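Local coordinates for peptidase S15/CocE/NonD (Thaumarchaeota archaeon SCGC AB-539-E09, PDB 4PF1), which is an aminopeptidase of the serine peptidase S15 family, probably cleaving residues from the amino end of peptides with an alpha/beta-hydrolase catalytic domain, at residues 527-539 with 553-566. Sequence-based numbering, arbitrary orientation.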
loop_
_atom_site.group_PDB
_atom_site.type_symbol
_atom_site.label_atom_id
_atom_site.label_comp_id
_atom_site.label_asym_id
_atom_site.label_seq_id
_atom_site.Cartn_x
_atom_site.Cartn_y
_atom_site.Cartn_z
ATOM N N MET A 527 -14.256 4.425 19.152
ATOM C CA MET A 527 -15.668 4.246 19.471
ATOM C C MET A 527 -15.889 2.787 19.877
ATOM O O MET A 527 -15.282 1.888 19.283
ATOM C CB MET A 527 -16.564 4.648 18.295
ATOM C CG MET A 527 -18.000 4.922 18.718
ATOM S SD MET A 527 -18.892 5.979 17.561
ATOM C CE MET A 527 -19.186 4.805 16.215
ATOM N N LEU A 528 -16.682 2.560 20.934
ATOM C CA LEU A 528 -16.881 1.222 21.489
ATOM C C LEU A 528 -18.360 0.806 21.483
ATOM O O LEU A 528 -18.672 -0.342 21.164
ATOM C CB LEU A 528 -16.307 1.186 22.921
ATOM C CG LEU A 528 -16.296 -0.161 23.630
ATOM C CD1 LEU A 528 -15.166 -1.048 23.119
ATOM C CD2 LEU A 528 -16.180 0.026 25.116
ATOM N N SER A 529 -19.254 1.727 21.860
ATOM C CA SER A 529 -20.699 1.497 21.883
ATOM C C SER A 529 -21.402 2.819 21.691
ATOM O O SER A 529 -21.186 3.741 22.472
ATOM C CB SER A 529 -21.122 0.840 23.194
ATOM O OG SER A 529 -22.529 0.694 23.273
ATOM N N ALA A 530 -22.201 2.939 20.624
ATOM C CA ALA A 530 -22.885 4.188 20.316
ATOM C C ALA A 530 -24.224 3.958 19.636
ATOM O O ALA A 530 -24.363 3.028 18.839
ATOM C CB ALA A 530 -22.003 5.053 19.428
ATOM N N ASP A 531 -25.207 4.819 19.932
ATOM C CA ASP A 531 -26.509 4.764 19.279
ATOM C C ASP A 531 -27.195 6.127 19.278
ATOM O O ASP A 531 -26.674 7.093 19.841
ATOM C CB ASP A 531 -27.424 3.678 19.876
ATOM C CG ASP A 531 -28.107 2.849 18.794
ATOM O OD1 ASP A 531 -28.483 3.430 17.747
ATOM O OD2 ASP A 531 -28.225 1.622 18.974
ATOM N N ILE A 532 -28.341 6.206 18.594
ATOM C CA ILE A 532 -29.112 7.436 18.404
ATOM C C ILE A 532 -30.571 7.220 18.823
ATOM O O ILE A 532 -31.116 6.127 18.652
ATOM C CB ILE A 532 -28.992 7.901 16.910
ATOM C CG1 ILE A 532 -29.774 9.218 16.630
ATOM C CG2 ILE A 532 -29.377 6.776 15.928
ATOM C CD1 ILE A 532 -29.470 9.889 15.270
ATOM N N PHE A 533 -31.198 8.273 19.361
ATOM C CA PHE A 533 -32.598 8.242 19.754
ATOM C C PHE A 533 -33.333 9.414 19.106
ATOM O O PHE A 533 -32.909 10.561 19.261
ATOM C CB PHE A 533 -32.733 8.293 21.293
ATOM C CG PHE A 533 -34.115 7.971 21.824
ATOM C CD1 PHE A 533 -35.157 8.885 21.704
ATOM C CD2 PHE A 533 -34.360 6.774 22.486
ATOM C CE1 PHE A 533 -36.434 8.582 22.182
ATOM C CE2 PHE A 533 -35.630 6.483 22.987
ATOM C CZ PHE A 533 -36.662 7.386 22.827
ATOM N N ARG A 534 -34.441 9.136 18.396
ATOM C CA ARG A 534 -35.259 10.195 17.800
ATOM C C ARG A 534 -36.247 10.682 18.861
ATOM O O ARG A 534 -37.158 9.945 19.250
ATOM C CB ARG A 534 -35.962 9.716 16.518
ATOM C CG ARG A 534 -36.619 10.852 15.732
ATOM C CD ARG A 534 -36.460 10.673 14.240
ATOM N NE ARG A 534 -35.169 11.170 13.760
ATOM C CZ ARG A 534 -34.767 11.095 12.495
ATOM N NH1 ARG A 534 -35.540 10.527 11.577
ATOM N NH2 ARG A 534 -33.583 11.575 12.139
ATOM N N GLY A 535 -35.992 11.895 19.361
ATOM C CA GLY A 535 -36.703 12.541 20.465
ATOM C C GLY A 535 -38.216 12.574 20.428
ATOM O O GLY A 535 -38.847 12.612 21.487
ATOM N N ARG A 536 -38.816 12.568 19.223
ATOM C CA ARG A 536 -40.278 12.581 19.063
ATOM C C ARG A 536 -40.932 11.292 19.650
ATOM O O ARG A 536 -42.138 11.287 19.905
ATOM C CB ARG A 536 -40.668 12.769 17.581
ATOM C CG ARG A 536 -40.320 11.571 16.695
ATOM C CD ARG A 536 -40.171 11.925 15.229
ATOM N NE ARG A 536 -41.454 11.982 14.530
ATOM C CZ ARG A 536 -42.041 13.111 14.140
ATOM N NH1 ARG A 536 -43.202 13.074 13.503
ATOM N NH2 ARG A 536 -41.467 14.284 14.381
ATOM N N TYR A 537 -40.126 10.224 19.883
ATOM C CA TYR A 537 -40.611 8.950 20.432
ATOM C C TYR A 537 -40.179 8.761 21.910
ATOM O O TYR A 537 -40.103 7.626 22.388
ATOM C CB TYR A 537 -40.124 7.763 19.564
ATOM C CG TYR A 537 -40.392 7.941 18.086
ATOM C CD1 TYR A 537 -41.694 7.951 17.588
ATOM C CD2 TYR A 537 -39.347 8.108 17.183
ATOM C CE1 TYR A 537 -41.949 8.148 16.232
ATOM C CE2 TYR A 537 -39.589 8.292 15.822
ATOM C CZ TYR A 537 -40.891 8.310 15.351
ATOM O OH TYR A 537 -41.131 8.510 14.012
ATOM N N ARG A 538 -39.958 9.880 22.639
ATOM C CA ARG A 538 -39.521 9.884 24.043
ATOM C C ARG A 538 -40.520 9.201 24.999
ATOM O O ARG A 538 -40.097 8.546 25.952
ATOM C CB ARG A 538 -39.275 11.329 24.522
ATOM C CG ARG A 538 -38.551 11.421 25.864
ATOM C CD ARG A 538 -38.531 12.839 26.413
ATOM N NE ARG A 538 -39.809 13.225 27.020
ATOM C CZ ARG A 538 -40.160 12.942 28.271
ATOM N NH1 ARG A 538 -39.344 12.250 29.057
ATOM N NH2 ARG A 538 -41.334 13.337 28.740
ATOM N N GLU A 539 -41.823 9.390 24.778
ATOM C CA GLU A 539 -42.839 8.857 25.685
ATOM C C GLU A 539 -43.580 7.664 25.095
ATOM O O GLU A 539 -44.165 6.881 25.843
ATOM C CB GLU A 539 -43.821 9.959 26.086
ATOM C CG GLU A 539 -43.170 11.030 26.941
ATOM C CD GLU A 539 -44.090 12.161 27.344
ATOM O OE1 GLU A 539 -44.853 11.988 28.320
ATOM O OE2 GLU A 539 -44.026 13.233 26.700
ATOM N N LEU A 553 -35.959 17.244 29.771
ATOM C CA LEU A 553 -36.667 15.968 29.629
ATOM C C LEU A 553 -35.725 14.772 29.769
ATOM O O LEU A 553 -34.560 14.838 29.364
ATOM C CB LEU A 553 -37.409 15.901 28.280
ATOM C CG LEU A 553 -38.444 17.002 28.022
ATOM C CD1 LEU A 553 -38.779 17.095 26.551
ATOM C CD2 LEU A 553 -39.704 16.790 28.847
ATOM N N GLU A 554 -36.249 13.668 30.328
ATOM C CA GLU A 554 -35.501 12.435 30.551
ATOM C C GLU A 554 -35.643 11.486 29.362
ATOM O O GLU A 554 -36.754 11.243 28.889
ATOM C CB GLU A 554 -35.978 11.747 31.845
ATOM C CG GLU A 554 -35.115 10.567 32.272
ATOM C CD GLU A 554 -35.544 9.851 33.542
ATOM O OE1 GLU A 554 -36.423 10.374 34.267
ATOM O OE2 GLU A 554 -34.983 8.768 33.818
ATOM N N TYR A 555 -34.509 10.926 28.914
ATOM C CA TYR A 555 -34.416 9.960 27.820
ATOM C C TYR A 555 -33.731 8.690 28.300
ATOM O O TYR A 555 -32.748 8.762 29.041
ATOM C CB TYR A 555 -33.618 10.547 26.634
ATOM C CG TYR A 555 -34.226 11.790 26.030
ATOM C CD1 TYR A 555 -33.960 13.050 26.563
ATOM C CD2 TYR A 555 -35.038 11.715 24.903
ATOM C CE1 TYR A 555 -34.522 14.199 26.013
ATOM C CE2 TYR A 555 -35.587 12.861 24.331
ATOM C CZ TYR A 555 -35.339 14.099 24.900
ATOM O OH TYR A 555 -35.877 15.228 24.344
ATOM N N ARG A 556 -34.243 7.533 27.883
ATOM C CA ARG A 556 -33.628 6.246 28.182
ATOM C C ARG A 556 -33.089 5.700 26.875
ATOM O O ARG A 556 -33.872 5.402 25.970
ATOM C CB ARG A 556 -34.627 5.278 28.842
ATOM C CG ARG A 556 -33.950 4.214 29.703
ATOM C CD ARG A 556 -34.914 3.121 30.127
ATOM N NE ARG A 556 -34.747 1.910 29.323
ATOM C CZ ARG A 556 -34.098 0.823 29.732
ATOM N NH1 ARG A 556 -33.568 0.777 30.949
ATOM N NH2 ARG A 556 -33.985 -0.229 28.934
ATOM N N ILE A 557 -31.756 5.687 26.718
ATOM C CA ILE A 557 -31.135 5.252 25.469
ATOM C C ILE A 557 -30.253 4.012 25.715
ATOM O O ILE A 557 -29.082 4.147 26.091
ATOM C CB ILE A 557 -30.347 6.405 24.758
ATOM C CG1 ILE A 557 -31.175 7.710 24.689
ATOM C CG2 ILE A 557 -29.889 5.977 23.354
ATOM C CD1 ILE A 557 -30.335 8.997 24.539
ATOM N N PRO A 558 -30.804 2.788 25.507
ATOM C CA PRO A 558 -29.966 1.583 25.630
ATOM C C PRO A 558 -28.937 1.572 24.506
ATOM O O PRO A 558 -29.260 1.949 23.379
ATOM C CB PRO A 558 -30.969 0.420 25.511
ATOM C CG PRO A 558 -32.348 1.058 25.535
ATOM C CD PRO A 558 -32.162 2.453 25.039
ATOM N N LEU A 559 -27.686 1.229 24.826
ATOM C CA LEU A 559 -26.604 1.277 23.848
ATOM C C LEU A 559 -26.111 -0.129 23.469
ATOM O O LEU A 559 -26.330 -1.070 24.231
ATOM C CB LEU A 559 -25.446 2.138 24.397
ATOM C CG LEU A 559 -25.773 3.628 24.620
ATOM C CD1 LEU A 559 -24.794 4.264 25.581
ATOM C CD2 LEU A 559 -25.811 4.398 23.301
ATOM N N PRO A 560 -25.438 -0.297 22.295
ATOM C CA PRO A 560 -24.963 -1.642 21.902
ATOM C C PRO A 560 -24.135 -2.336 22.985
ATOM O O PRO A 560 -23.484 -1.675 23.789
ATOM C CB PRO A 560 -24.118 -1.365 20.659
ATOM C CG PRO A 560 -24.704 -0.136 20.077
ATOM C CD PRO A 560 -25.136 0.704 21.245
ATOM N N GLN A 561 -24.166 -3.671 22.997
ATOM C CA GLN A 561 -23.477 -4.506 23.986
ATOM C C GLN A 561 -21.991 -4.207 24.077
ATOM O O GLN A 561 -21.365 -3.808 23.086
ATOM C CB GLN A 561 -23.669 -6.006 23.680
ATOM C CG GLN A 561 -25.121 -6.443 23.501
ATOM C CD GLN A 561 -26.020 -6.114 24.673
ATOM O OE1 GLN A 561 -25.697 -6.373 25.838
ATOM N NE2 GLN A 561 -27.195 -5.578 24.377
ATOM N N VAL A 562 -21.432 -4.389 25.287
ATOM C CA VAL A 562 -20.008 -4.232 25.566
ATOM C C VAL A 562 -19.481 -5.456 26.329
ATOM O O VAL A 562 -20.201 -6.071 27.112
ATOM C CB VAL A 562 -19.648 -2.914 26.313
ATOM C CG1 VAL A 562 -19.794 -1.702 25.400
ATOM C CG2 VAL A 562 -20.462 -2.742 27.600
ATOM N N SER A 563 -18.226 -5.797 26.067
ATOM C CA SER A 563 -17.442 -6.844 26.711
ATOM C C SER A 563 -16.031 -6.382 26.542
ATOM O O SER A 563 -15.412 -6.633 25.506
ATOM C CB SER A 563 -17.699 -8.205 26.064
ATOM O OG SER A 563 -17.146 -9.245 26.852
ATOM N N HIS A 564 -15.599 -5.503 27.447
ATOM C CA HIS A 564 -14.352 -4.790 27.262
ATOM C C HIS A 564 -13.603 -4.537 28.556
ATOM O O HIS A 564 -14.209 -4.360 29.617
ATOM C CB HIS A 564 -14.681 -3.438 26.595
ATOM C CG HIS A 564 -13.494 -2.625 26.186
ATOM N ND1 HIS A 564 -12.708 -2.991 25.110
ATOM C CD2 HIS A 564 -13.045 -1.447 26.676
ATOM C CE1 HIS A 564 -11.787 -2.049 25.005
ATOM N NE2 HIS A 564 -11.957 -1.094 25.919
ATOM N N THR A 565 -12.276 -4.460 28.446
ATOM C CA THR A 565 -11.418 -4.046 29.534
ATOM C C THR A 565 -10.775 -2.721 29.145
ATOM O O THR A 565 -10.030 -2.661 28.167
ATOM C CB THR A 565 -10.375 -5.127 29.889
ATOM O OG1 THR A 565 -11.046 -6.243 30.464
ATOM C CG2 THR A 565 -9.323 -4.621 30.875
ATOM N N PHE A 566 -11.092 -1.657 29.891
ATOM C CA PHE A 566 -10.447 -0.356 29.740
ATOM C C PHE A 566 -9.113 -0.473 30.475
ATOM O O PHE A 566 -9.091 -0.517 31.710
ATOM C CB PHE A 566 -11.330 0.769 30.312
ATOM C CG PHE A 566 -12.601 1.069 29.550
ATOM C CD1 PHE A 566 -12.584 1.910 28.441
ATOM C CD2 PHE A 566 -13.823 0.567 29.978
ATOM C CE1 PHE A 566 -13.762 2.204 27.746
ATOM C CE2 PHE A 566 -15.003 0.870 29.287
ATOM C CZ PHE A 566 -14.965 1.687 28.177
HETATM O O HOH W 1 -18.597 -2.967 22.313
HETATM O O HOH W 2 -28.682 0.452 21.234
#
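Ser529 OG donates a short hydrogen bond of 2.6 Å to Pro560 O. The hydroxyl comes in 23° tilted from the carbonyl plane. It reaches the carbonyl because OG lies anti to the Ser529 backbone N. Ser529 OG also lies 3.3 Å from Pro560 CD, against the proline ring. Two waters bridge the segments nearby. One donates to the backbone oxygens Leu528 O and Gln561 O, the other to the carboxylate oxygen Asp531 OD2 and to Pro558 O. Asp531 OD1 takes the backbone N-H of Ile532 and is also bonded to His198.

At one end, Leu528 CD1 lies over a face of the His564 ring in a CH-pi contact, 3.8 Å from its centroid. Its other methyl, CD2, touches Phe566 CZ. The imidazole is held by Asp509 at NE2 and Thr380 at ND1, which fixes its rotation.

At the far end, Arg538 NH1 donates to Glu554 O at 2.8 Å. Glu554 O lies in the guanidinium plane, and the N-H meets one of its lone pairs. Leu553 CD2 covers one guanidinium face. Arg538 CD sits over the Tyr555 ring, and the chain bends at chi3 (78°) to bring NH1 to the carbonyl. An alanine here would remove the donor to Glu554 O and is likely to uncover a face of the Tyr555 ring. Between the ends, Phe533 CB packs on Ile557 CG1 at 3.8 Å.

The contact joins separate sheets of the C-terminal non-catalytic domain, consistent with the beta-sandwich of this family. Strand 530-534 crosses strand 553-558 at 143°, their axes 7.6 Å apart. Strand 525-534 pairs with 502-510, strand 553-558 with 489-496, and strand 562-566 with 482-486.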